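PDB 6HCP: BauA from Acinetobacter baumannii, which serves as the outer-membrane receptor for ferric preacinetobactin and probably carries this iron-loaded siderophore inward as a TonB-dependent transporter. Local coordinates for residues 49-54 and 366-371; 117-122 and 165-170; 232-235 and 240-243. All blocks are in the same frame, centred on the assembly; numbering follows the deposited sequence. Where two conformers were deposited one is given.

Interaction 1. Residues 49-54 and 366-371; sequences VGFLGS and VANATY. With C8E ((hydroxyethyloxy)tri(ethyloxy)octane), chain B.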
ATOM      1  N   VAL A  49      19.816  33.997 -18.643  1.00 28.43           N
ATOM      2  CA  VAL A  49      21.193  33.656 -18.325  1.00 26.03           C
ATOM      3  C   VAL A  49      21.854  34.841 -17.612  1.00 32.22           C
ATOM      4  O   VAL A  49      22.686  35.567 -18.182  1.00 28.81           O
ATOM      5  CB  VAL A  49      21.925  33.208 -19.594  1.00 28.32           C
ATOM      6  CG1 VAL A  49      23.336  32.720 -19.303  1.00 33.88           C
ATOM      7  CG2 VAL A  49      21.130  32.125 -20.305  1.00 30.32           C
ATOM      8  N   GLY A  50      21.381  35.087 -16.388  1.00 30.11           N
ATOM      9  CA  GLY A  50      21.693  36.300 -15.642  1.00 32.51           C
ATOM     10  C   GLY A  50      21.550  37.527 -16.523  1.00 33.77           C
ATOM     11  O   GLY A  50      20.573  37.640 -17.282  1.00 28.72           O
ATOM     12  N   PHE A  51      22.514  38.458 -16.454  1.00 31.23           N
ATOM     13  CA  PHE A  51      22.334  39.751 -17.145  1.00 29.57           C
ATOM     14  C   PHE A  51      22.521  39.615 -18.671  1.00 27.90           C
ATOM     15  O   PHE A  51      22.265  40.581 -19.389  1.00 32.26           O
ATOM     16  CB  PHE A  51      23.206  40.839 -16.492  1.00 28.74           C
ATOM     17  CG  PHE A  51      24.657  40.921 -16.897  1.00 25.38           C
ATOM     18  CD1 PHE A  51      25.394  39.801 -17.226  1.00 27.39           C
ATOM     19  CD2 PHE A  51      25.313  42.142 -16.859  1.00 27.86           C
ATOM     20  CE1 PHE A  51      26.749  39.881 -17.514  1.00 28.00           C
ATOM     21  CE2 PHE A  51      26.665  42.226 -17.149  1.00 26.58           C
ATOM     22  CZ  PHE A  51      27.388  41.095 -17.459  1.00 26.67           C
ATOM     23  N   LEU A  52      22.879  38.434 -19.184  1.00 28.15           N
ATOM     24  CA  LEU A  52      22.877  38.213 -20.639  1.00 30.33           C
ATOM     25  C   LEU A  52      21.430  38.126 -21.162  1.00 31.54           C
ATOM     26  O   LEU A  52      21.208  38.222 -22.356  1.00 35.12           O
ATOM     27  CB  LEU A  52      23.645  36.944 -21.014  1.00 29.49           C
ATOM     28  CG  LEU A  52      25.091  36.849 -20.528  1.00 32.32           C
ATOM     29  CD1 LEU A  52      25.701  35.509 -20.924  1.00 32.37           C
ATOM     30  CD2 LEU A  52      25.920  38.004 -21.072  1.00 35.15           C
ATOM     31  N   GLY A  53      20.458  37.990 -20.257  1.00 28.41           N
ATOM     32  CA  GLY A  53      19.049  37.898 -20.594  1.00 32.13           C
ATOM     33  C   GLY A  53      18.669  36.557 -21.229  1.00 31.83           C
ATOM     34  O   GLY A  53      19.331  35.522 -21.044  1.00 28.31           O
ATOM     35  N   SER A  54      17.550  36.572 -21.950  1.00 33.24           N
ATOM     36  CA  SER A  54      16.947  35.356 -22.466  1.00 32.14           C
ATOM     37  C   SER A  54      17.819  34.738 -23.563  1.00 31.94           C
ATOM     38  O   SER A  54      18.174  35.373 -24.529  1.00 33.28           O
ATOM     39  CB  SER A  54      15.542  35.629 -22.956  1.00 38.01           C
ATOM     40  OG  SER A  54      15.006  34.468 -23.567  1.00 37.40           O
ATOM     41  N   VAL A 366      26.119  43.920 -22.639  1.00 27.12           N
ATOM     42  CA  VAL A 366      25.338  44.396 -21.547  1.00 25.42           C
ATOM     43  C   VAL A 366      26.279  44.982 -20.485  1.00 27.37           C
ATOM     44  O   VAL A 366      27.379  44.483 -20.283  1.00 30.03           O
ATOM     45  CB  VAL A 366      24.475  43.257 -20.957  1.00 26.79           C
ATOM     46  CG1 VAL A 366      25.310  42.034 -20.626  1.00 29.55           C
ATOM     47  CG2 VAL A 366      23.683  43.715 -19.745  1.00 28.13           C
ATOM     48  N   ALA A 367      25.801  46.028 -19.814  1.00 30.86           N
ATOM     49  CA  ALA A 367      26.514  46.623 -18.699  1.00 33.81           C
ATOM     50  C   ALA A 367      25.491  46.933 -17.615  1.00 29.26           C
ATOM     51  O   ALA A 367      24.458  47.521 -17.895  1.00 30.42           O
ATOM     52  CB  ALA A 367      27.248  47.876 -19.121  1.00 33.34           C
ATOM     53  N   ASN A 368      25.824  46.605 -16.358  1.00 26.55           N
ATOM     54  CA  ASN A 368      24.868  46.835 -15.309  1.00 25.54           C
ATOM     55  C   ASN A 368      25.555  47.202 -13.997  1.00 25.66           C
ATOM     56  O   ASN A 368      26.787  47.124 -13.848  1.00 26.44           O
ATOM     57  CB  ASN A 368      23.917  45.636 -15.154  1.00 26.53           C
ATOM     58  CG  ASN A 368      24.522  44.471 -14.395  1.00 29.94           C
ATOM     59  OD1 ASN A 368      25.739  44.289 -14.396  1.00 26.77           O
ATOM     60  ND2 ASN A 368      23.665  43.630 -13.821  1.00 27.31           N
ATOM     61  N   ALA A 369      24.718  47.710 -13.097  1.00 27.10           N
ATOM     62  CA  ALA A 369      25.041  47.987 -11.724  1.00 30.98           C
ATOM     63  C   ALA A 369      23.967  47.356 -10.844  1.00 29.98           C
ATOM     64  O   ALA A 369      22.777  47.462 -11.167  1.00 30.28           O
ATOM     65  CB  ALA A 369      25.103  49.484 -11.512  1.00 32.71           C
ATOM     66  N   THR A 370      24.395  46.704  -9.752  1.00 27.60           N
ATOM     67  CA  THR A 370      23.456  46.054  -8.830  1.00 27.70           C
ATOM     68  C   THR A 370      23.725  46.546  -7.410  1.00 29.57           C
ATOM     69  O   THR A 370      24.858  46.913  -7.069  1.00 30.46           O
ATOM     70  CB  THR A 370      23.548  44.520  -8.894  1.00 26.57           C
ATOM     71  OG1 THR A 370      24.725  44.056  -8.224  1.00 29.81           O
ATOM     72  CG2 THR A 370      23.536  43.996 -10.307  1.00 29.31           C
ATOM     73  N   TYR A 371      22.682  46.466  -6.584  1.00 28.85           N
ATOM     74  CA  TYR A 371      22.721  46.832  -5.173  1.00 30.45           C
ATOM     75  C   TYR A 371      21.804  45.874  -4.398  1.00 28.42           C
ATOM     76  O   TYR A 371      20.702  45.562  -4.834  1.00 31.40           O
ATOM     77  CB  TYR A 371      22.290  48.288  -4.968  1.00 35.83           C
ATOM     78  CG  TYR A 371      23.030  49.283  -5.835  1.00 51.58           C
ATOM     79  CD1 TYR A 371      24.203  49.881  -5.392  1.00 62.06           C
ATOM     80  CD2 TYR A 371      22.609  49.573  -7.131  1.00 70.56           C
ATOM     81  CE1 TYR A 371      24.914  50.767  -6.189  1.00 58.33           C
ATOM     82  CE2 TYR A 371      23.312  50.450  -7.947  1.00 54.00           C
ATOM     83  CZ  TYR A 371      24.471  51.045  -7.472  1.00 51.19           C
ATOM     84  OH  TYR A 371      25.174  51.917  -8.249  1.00 61.27           O
TER
HETATM   85  C1  C8E B 829      30.940  48.596 -15.819  1.00 48.93           C
HETATM   86  C2  C8E B 829      29.965  49.648 -16.291  1.00 52.16           C
HETATM   87  C3  C8E B 829      28.753  49.792 -15.381  1.00 53.07           C
HETATM   88  C4  C8E B 829      27.520  50.295 -16.143  1.00 60.96           C
HETATM   89  C5  C8E B 829      26.443  50.832 -15.200  1.00 54.26           C
HETATM   90  C6  C8E B 829      25.109  51.057 -15.880  1.00 47.32           C
HETATM   91  C7  C8E B 829      24.140  51.717 -14.904  1.00 53.96           C
HETATM   92  C8  C8E B 829      23.270  52.772 -15.576  1.00 67.37           C
HETATM   93  O9  C8E B 829      21.919  52.760 -15.100  1.00 71.65           O
HETATM   94  C10 C8E B 829      20.991  52.904 -16.180  1.00 58.61           C
HETATM   95  C11 C8E B 829      19.679  53.467 -15.684  1.00 62.25           C
HETATM   96  O12 C8E B 829      18.682  53.030 -16.592  1.00 64.56           O
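Phe-51, in a short 3-10 turn, meets Val-366 and Asn-368 on barrel strand 361-381 at the plug-barrel interface of this TonB-dependent receptor. The tight part is a CH-pi contact: Val-366 CG1 lies 3.7 Å from the centroid of the Phe-51 ring and only 8° off the ring normal, so the methyl sits squarely over one face. The second methyl packs beside it, with Val-366 CG2 3.7 Å from Phe-51 CD2, and also lies 3.5 Å from Phe-51 O. With chi1 at 52°, Val-366 places CG1 between its backbone N and carbonyl carbon, and both branches are thereby presented to the phenylalanine. Arg-443 makes a cation-pi contact with the same ring and donates a hydrogen bond to Asn-368 OD1, while Asn-368 ND2 bonds to Asp-349. The amide is thus held from both ends, and its plane is turned 42° from the ring it crosses.

Packing is looser towards Leu-52, whose CB points away from the strand and whose tip alone returns, bringing Leu-52 CD2 to 4.1 Å from Val-366 CG1. On the outer side of the strand the character changes: Ala-367 and Ala-369 project away from the plug, and the octyl chain of a detergent molecule runs along them, with Ala-367 CB 3.8 Å from C8E C4, probably much as a lipid chain would in the membrane. On the plug side, the closest side-chain approach is Asn-368 OD1 to Phe-51 CD2, 3.3 Å, made obliquely to the ring.

Interaction 2. Residues 117-122 and 165-170; sequences SMNGLF and TKYAAD. With EDO (1,2-ethanediol), chain P; EDO (1,2-ethanediol), chain G.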
ATOM      1  N   SER A 117      16.422  34.095  -7.503  1.00 25.25           N
ATOM      2  CA  SER A 117      16.020  35.339  -8.101  1.00 26.18           C
ATOM      3  C   SER A 117      14.560  35.270  -8.554  1.00 27.63           C
ATOM      4  O   SER A 117      14.015  34.178  -8.770  1.00 25.86           O
ATOM      5  CB  SER A 117      16.945  35.731  -9.214  1.00 26.30           C
ATOM      6  OG  SER A 117      17.068  34.719 -10.201  1.00 27.75           O
ATOM      7  N   MET A 118      13.922  36.449  -8.621  1.00 25.95           N
ATOM      8  CA  MET A 118      12.582  36.608  -9.167  1.00 25.32           C
ATOM      9  C   MET A 118      12.647  37.556 -10.367  1.00 27.26           C
ATOM     10  O   MET A 118      13.116  38.671 -10.220  1.00 26.79           O
ATOM     11  CB  MET A 118      11.593  37.156  -8.142  1.00 25.25           C
ATOM     12  CG  MET A 118      10.161  37.240  -8.710  1.00 29.93           C
ATOM     13  SD  MET A 118       8.980  37.927  -7.533  1.00 35.06           S
ATOM     14  CE  MET A 118       9.010  36.691  -6.247  1.00 34.42           C
ATOM     15  N   ASN A 119      12.376  37.027 -11.566  1.00 26.47           N
ATOM     16  CA  ASN A 119      12.524  37.780 -12.800  1.00 29.09           C
ATOM     17  C   ASN A 119      13.925  38.412 -12.849  1.00 34.76           C
ATOM     18  O   ASN A 119      14.090  39.571 -13.277  1.00 27.10           O
ATOM     19  CB  ASN A 119      11.435  38.850 -12.903  1.00 31.61           C
ATOM     20  CG  ASN A 119      10.036  38.263 -12.901  1.00 32.33           C
ATOM     21  OD1 ASN A 119       9.785  37.263 -13.573  1.00 28.97           O
ATOM     22  ND2 ASN A 119       9.124  38.891 -12.182  1.00 27.79           N
ATOM     23  N   GLY A 120      14.927  37.663 -12.378  1.00 28.16           N
ATOM     24  CA  GLY A 120      16.335  38.055 -12.497  1.00 26.92           C
ATOM     25  C   GLY A 120      16.853  38.859 -11.308  1.00 27.13           C
ATOM     26  O   GLY A 120      18.051  39.148 -11.256  1.00 29.62           O
ATOM     27  N   LEU A 121      15.975  39.251 -10.380  1.00 27.02           N
ATOM     28  CA  LEU A 121      16.326  40.110  -9.237  1.00 26.41           C
ATOM     29  C   LEU A 121      16.423  39.289  -7.944  1.00 29.90           C
ATOM     30  O   LEU A 121      15.467  38.604  -7.569  1.00 27.41           O
ATOM     31  CB  LEU A 121      15.259  41.204  -9.089  1.00 26.30           C
ATOM     32  CG  LEU A 121      15.602  42.355  -8.145  1.00 27.15           C
ATOM     33  CD1 LEU A 121      16.799  43.158  -8.661  1.00 32.92           C
ATOM     34  CD2 LEU A 121      14.407  43.275  -7.941  1.00 27.25           C
ATOM     35  N   PHE A 122      17.514  39.485  -7.201  0.50 25.59           N
ATOM     36  CA  PHE A 122      17.760  38.779  -5.949  0.50 22.61           C
ATOM     37  C   PHE A 122      17.174  39.582  -4.773  0.50 25.02           C
ATOM     38  O   PHE A 122      16.871  40.772  -4.903  0.50 26.74           O
ATOM     39  CB  PHE A 122      19.260  38.503  -5.834  0.50 20.70           C
ATOM     40  CG  PHE A 122      19.796  37.600  -6.913  0.50 21.07           C
ATOM     41  CD1 PHE A 122      20.222  38.112  -8.131  0.50 18.24           C
ATOM     42  CD2 PHE A 122      19.796  36.225  -6.748  0.50 19.53           C
ATOM     43  CE1 PHE A 122      20.641  37.277  -9.155  0.50 18.29           C
ATOM     44  CE2 PHE A 122      20.223  35.389  -7.772  0.50 19.67           C
ATOM     45  CZ  PHE A 122      20.682  35.913  -8.958  0.50 19.83           C
ATOM     46  N   THR A 165       7.593  35.153 -12.915  1.00 26.78           N
ATOM     47  CA  THR A 165       6.226  35.332 -12.439  1.00 28.46           C
ATOM     48  C   THR A 165       5.239  35.251 -13.615  1.00 26.27           C
ATOM     49  O   THR A 165       5.629  35.323 -14.791  1.00 30.55           O
ATOM     50  CB  THR A 165       6.057  36.653 -11.683  1.00 30.02           C
ATOM     51  OG1 THR A 165       6.444  37.710 -12.563  1.00 26.21           O
ATOM     52  CG2 THR A 165       6.869  36.680 -10.408  1.00 35.21           C
ATOM     53  N   LYS A 166       3.965  35.080 -13.264  1.00 28.53           N
ATOM     54  CA  LYS A 166       2.864  34.988 -14.244  1.00 31.79           C
ATOM     55  C   LYS A 166       2.338  36.395 -14.578  1.00 27.62           C
ATOM     56  O   LYS A 166       2.049  37.185 -13.671  1.00 31.52           O
ATOM     57  CB  LYS A 166       1.699  34.193 -13.651  1.00 30.31           C
ATOM     58  CG  LYS A 166       1.917  32.701 -13.474  1.00 30.00           C
ATOM     59  CD  LYS A 166       0.834  32.073 -12.593  1.00 30.48           C
ATOM     60  CE  LYS A 166       0.819  30.558 -12.647  1.00 33.07           C
ATOM     61  NZ  LYS A 166      -0.242  29.995 -11.778  1.00 31.82           N
ATOM     62  N   TYR A 167       2.097  36.635 -15.869  1.00 31.43           N
ATOM     63  CA  TYR A 167       1.378  37.829 -16.323  1.00 32.66           C
ATOM     64  C   TYR A 167       0.162  37.397 -17.169  1.00 37.38           C
ATOM     65  O   TYR A 167       0.074  36.245 -17.632  1.00 32.84           O
ATOM     66  CB  TYR A 167       2.337  38.735 -17.102  1.00 32.88           C
ATOM     67  CG  TYR A 167       3.532  39.211 -16.306  1.00 31.47           C
ATOM     68  CD1 TYR A 167       3.393  40.155 -15.298  1.00 31.29           C
ATOM     69  CD2 TYR A 167       4.784  38.649 -16.503  1.00 35.35           C
ATOM     70  CE1 TYR A 167       4.482  40.577 -14.547  1.00 31.63           C
ATOM     71  CE2 TYR A 167       5.883  39.066 -15.768  1.00 34.40           C
ATOM     72  CZ  TYR A 167       5.734  40.023 -14.781  1.00 33.18           C
ATOM     73  OH  TYR A 167       6.825  40.407 -14.044  1.00 33.93           O
ATOM     74  N   ALA A 168      -0.761  38.337 -17.390  1.00 38.82           N
ATOM     75  CA  ALA A 168      -2.034  38.040 -18.050  1.00 38.07           C
ATOM     76  C   ALA A 168      -1.810  37.693 -19.518  1.00 34.43           C
ATOM     77  O   ALA A 168      -1.209  38.458 -20.266  1.00 37.53           O
ATOM     78  CB  ALA A 168      -2.983  39.200 -17.907  1.00 39.45           C
ATOM     79  N   ALA A 169      -2.324  36.529 -19.922  1.00 37.39           N
ATOM     80  CA  ALA A 169      -2.460  36.182 -21.335  1.00 39.96           C
ATOM     81  C   ALA A 169      -3.552  37.055 -21.988  1.00 38.26           C
ATOM     82  O   ALA A 169      -4.351  37.707 -21.306  1.00 38.16           O
ATOM     83  CB  ALA A 169      -2.776  34.709 -21.469  1.00 45.05           C
ATOM     84  N   ASP A 170      -3.607  37.008 -23.318  1.00 41.93           N
ATOM     85  CA  ASP A 170      -4.504  37.857 -24.128  1.00 51.92           C
ATOM     86  C   ASP A 170      -5.974  37.547 -23.813  1.00 42.97           C
ATOM     87  O   ASP A 170      -6.745  38.463 -23.508  1.00 48.77           O
ATOM     88  CB  ASP A 170      -4.199  37.693 -25.616  1.00 47.02           C
ATOM     89  CG  ASP A 170      -2.973  38.475 -26.060  1.00 68.18           C
ATOM     90  OD1 ASP A 170      -2.702  39.542 -25.455  1.00 64.79           O
ATOM     91  OD2 ASP A 170      -2.275  37.995 -26.971  1.00 67.13           O
TER
HETATM   92  C1  EDO P 813      17.266  41.548 -14.021  1.00 75.06           C
HETATM   93  O1  EDO P 813      17.593  42.486 -15.049  1.00 90.48           O
HETATM   94  C2  EDO P 813      16.563  42.253 -12.877  1.00 60.80           C
HETATM   95  O2  EDO P 813      15.150  42.110 -13.049  1.00 62.01           O
HETATM   96  C1  EDO G 804      20.201  42.537  -7.377  1.00 41.61           C
HETATM   97  O1  EDO G 804      19.692  41.304  -7.939  1.00 31.16           O
HETATM   98  C2  EDO G 804      20.681  42.334  -5.948  1.00 37.85           C
HETATM   99  O2  EDO G 804      21.963  41.683  -5.921  1.00 47.53           O
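Asn-119 sits in a type I' beta turn from Met-118 to Leu-121, closed by backbone hydrogen bonds in both directions between those two residues, and faces Thr-165 at the end of strand 159-165. The CA atoms of Asn-119 and Thr-165 are the nearest pair across the contact, 6.8 Å apart. Beyond Thr-165 the chain runs on without regular structure towards the first barrel strand, 173-181.

The Asn-119 amide uses both ends on one residue. Its carbonyl receives the backbone amide, Thr-165 N to Asn-119 OD1 at 3.1 Å, with the donor tilted 23° from the carbonyl plane. Its NH2 group gives a hydrogen bond from Asn-119 ND2 to Thr-165 OG1, 3.0 Å long, nearly straight and almost in the amide plane. These paired bonds fix the rotation of the amide. Thr-165 OG1 stands between its own backbone N and carbonyl carbon (chi1 57°), which directs the hydroxyl to the asparagine and leaves CG2 to meet Met-118 CG at 3.7 Å. The side chain of Tyr-167 comes towards Asn-119 from the opposite direction, its ring plane 27° from the amide, and places Tyr-167 OH 3.3 Å from Asn-119 ND2 at an angle too poor for a hydrogen bond. Both hydroxyls, of Thr-165 and of Tyr-167, also bond to the carboxylate of Asp-243 in the barrel. Asn-119 O, at the turn, accepts a hydrogen bond from O2 of an ethanediol. Residues 117-122 form a tight beta hairpin at the edge of the plug's mixed sheet, its turn holding the point where the plug chain leaves for the barrel.

Interaction 3. Residues 232-235 and 240-243; sequences DWQG and VFVD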
ATOM      1  N   ASP A 232       1.411  44.340 -15.833  1.00 32.84           N
ATOM      2  CA  ASP A 232       2.311  44.739 -16.871  1.00 34.36           C
ATOM      3  C   ASP A 232       1.657  45.800 -17.767  1.00 39.38           C
ATOM      4  O   ASP A 232       0.423  45.877 -17.894  1.00 37.06           O
ATOM      5  CB  ASP A 232       2.768  43.554 -17.714  1.00 31.80           C
ATOM      6  CG  ASP A 232       1.710  43.053 -18.688  1.00 40.07           C
ATOM      7  OD1 ASP A 232       0.821  42.325 -18.230  1.00 36.77           O
ATOM      8  OD2 ASP A 232       1.910  43.232 -19.916  1.00 39.83           O
ATOM      9  N   TRP A 233       2.522  46.622 -18.361  1.00 38.25           N
ATOM     10  CA  TRP A 233       2.158  47.589 -19.407  1.00 39.73           C
ATOM     11  C   TRP A 233       3.139  47.450 -20.568  1.00 41.17           C
ATOM     12  O   TRP A 233       4.356  47.502 -20.373  1.00 38.71           O
ATOM     13  CB  TRP A 233       2.131  49.016 -18.847  1.00 44.68           C
ATOM     14  CG  TRP A 233       2.068  50.056 -19.923  1.00 50.02           C
ATOM     15  CD1 TRP A 233       0.995  50.340 -20.718  1.00 60.63           C
ATOM     16  CD2 TRP A 233       3.151  50.870 -20.414  1.00 54.65           C
ATOM     17  NE1 TRP A 233       1.329  51.281 -21.654  1.00 57.04           N
ATOM     18  CE2 TRP A 233       2.638  51.640 -21.482  1.00 60.06           C
ATOM     19  CE3 TRP A 233       4.488  51.051 -20.041  1.00 55.62           C
ATOM     20  CZ2 TRP A 233       3.419  52.552 -22.190  1.00 56.28           C
ATOM     21  CZ3 TRP A 233       5.256  51.970 -20.729  1.00 57.23           C
ATOM     22  CH2 TRP A 233       4.727  52.705 -21.792  1.00 54.31           C
ATOM     23  N   GLN A 234       2.606  47.161 -21.755  1.00 38.01           N
ATOM     24  CA  GLN A 234       3.393  47.048 -22.967  1.00 39.33           C
ATOM     25  C   GLN A 234       3.165  48.307 -23.812  1.00 51.52           C
ATOM     26  O   GLN A 234       2.083  48.496 -24.355  1.00 52.22           O
ATOM     27  CB  GLN A 234       3.008  45.828 -23.800  1.00 43.16           C
ATOM     28  CG  GLN A 234       2.976  44.526 -23.023  1.00 44.30           C
ATOM     29  CD  GLN A 234       4.314  44.192 -22.407  1.00 47.00           C
ATOM     30  OE1 GLN A 234       5.355  44.203 -23.063  1.00 46.64           O
ATOM     31  NE2 GLN A 234       4.287  43.940 -21.111  1.00 43.78           N
ATOM     32  N   GLY A 235       4.180  49.171 -23.877  1.00 46.97           N
ATOM     33  CA  GLY A 235       4.173  50.347 -24.736  1.00 43.23           C
ATOM     34  C   GLY A 235       4.879  50.064 -26.044  1.00 46.56           C
ATOM     35  O   GLY A 235       5.375  48.954 -26.266  1.00 55.73           O
ATOM     36  N   VAL A 240       6.698  48.036 -18.659  1.00 33.86           N
ATOM     37  CA  VAL A 240       6.811  48.008 -17.202  1.00 32.06           C
ATOM     38  C   VAL A 240       6.132  46.737 -16.675  1.00 38.43           C
ATOM     39  O   VAL A 240       5.081  46.349 -17.172  1.00 35.62           O
ATOM     40  CB  VAL A 240       6.200  49.250 -16.546  1.00 35.11           C
ATOM     41  CG1 VAL A 240       6.245  49.159 -15.035  1.00 35.51           C
ATOM     42  CG2 VAL A 240       6.892  50.516 -17.039  1.00 38.98           C
ATOM     43  N   PHE A 241       6.799  46.071 -15.725  1.00 36.12           N
ATOM     44  CA  PHE A 241       6.293  44.851 -15.060  1.00 34.51           C
ATOM     45  C   PHE A 241       6.368  45.059 -13.550  1.00 31.02           C
ATOM     46  O   PHE A 241       7.405  45.430 -13.036  1.00 31.82           O
ATOM     47  CB  PHE A 241       7.140  43.632 -15.435  1.00 33.10           C
ATOM     48  CG  PHE A 241       7.237  43.348 -16.904  1.00 33.00           C
ATOM     49  CD1 PHE A 241       6.322  42.522 -17.524  1.00 34.66           C
ATOM     50  CD2 PHE A 241       8.266  43.876 -17.661  1.00 38.35           C
ATOM     51  CE1 PHE A 241       6.435  42.228 -18.871  1.00 40.05           C
ATOM     52  CE2 PHE A 241       8.389  43.561 -19.003  1.00 35.32           C
ATOM     53  CZ  PHE A 241       7.434  42.795 -19.616  1.00 38.62           C
ATOM     54  N   VAL A 242       5.248  44.855 -12.853  1.00 27.30           N
ATOM     55  CA  VAL A 242       5.203  44.962 -11.423  1.00 29.19           C
ATOM     56  C   VAL A 242       4.718  43.625 -10.855  1.00 32.97           C
ATOM     57  O   VAL A 242       3.769  43.032 -11.376  1.00 32.91           O
ATOM     58  CB  VAL A 242       4.297  46.120 -10.979  1.00 33.30           C
ATOM     59  CG1 VAL A 242       4.135  46.168  -9.473  1.00 33.22           C
ATOM     60  CG2 VAL A 242       4.790  47.454 -11.512  1.00 37.87           C
ATOM     61  N   ASP A 243       5.361  43.181  -9.779  1.00 30.52           N
ATOM     62  CA  ASP A 243       4.991  41.949  -9.073  1.00 30.55           C
ATOM     63  C   ASP A 243       4.951  42.236  -7.575  1.00 32.60           C
ATOM     64  O   ASP A 243       5.782  42.971  -7.036  1.00 33.36           O
ATOM     65  CB  ASP A 243       5.990  40.833  -9.402  1.00 31.93           C
ATOM     66  CG  ASP A 243       6.010  40.457 -10.865  1.00 34.38           C
ATOM     67  OD1 ASP A 243       5.157  39.632 -11.276  1.00 34.56           O
ATOM     68  OD2 ASP A 243       6.865  41.001 -11.604  1.00 37.45           O
TER
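Trp-233 and Val-240 meet at the edge of the indole: Val-240 CG2 lies near the ring plane, 3.9 Å from Trp-233 CE3. One face of the same indole is covered by the backbone just beyond the strand, with Gly-235 N 3.7 Å above the plane. The ring of Phe-202 also meets the indole. Phe-241, on the other side of the sheet, is approached obliquely by Asp-232 CB and by the amide of Gln-234, whose NE2 comes to 3.5 Å from Phe-241 CE1 with amide and ring planes 49° apart. Arg-293 adds a cation-pi contact to this phenylalanine.

Between these two layers of side chains, strands 221-234 and 238-252 form an antiparallel hairpin of the barrel wall. Trp-233 and Val-240 are a hydrogen-bonded pair, Trp-233 N giving to Val-240 O at 2.8 Å and Val-240 N to Trp-233 O at 3.0 Å. Asp-232 and Phe-241 form the adjoining non-hydrogen-bonded pair, where Asp-232 CA makes a C-H...O contact with Val-240 O.

Bent at chi2 (-60°), the Gln-234 chain folds back along its own strand, and Gln-234 NE2 reaches the anti side of Asp-232 OD2 at 2.8 Å. The same oxygen forms a salt bridge with Arg-195. Two donors on one carboxylate oxygen would favour the charged form of this buried aspartate, and the bond to Gln-234 holds the amide beside the phenylalanine ring.

From the N terminus, residues 49-54 open the largest loop, which closes only when strand 361-381 brings residues 366-371 against them; interaction 1 thus ties the early plug to the barrel wall. Inside that loop, interaction 2 closes a smaller one between the plug hairpin 117-122 and the exit segment 165-170. Interaction 3 follows in series, a local hairpin of the barrel also nested within the first loop. Interactions 2 and 3 touch through Asp-243, whose two carboxylate oxygens probably take hydrogen bonds from Thr-165 and Tyr-167, joining plug exit to barrel wall. Interaction 1 stays apart, its nearest atoms about 6 Å from interaction 2 and about 11 Å from interaction 3.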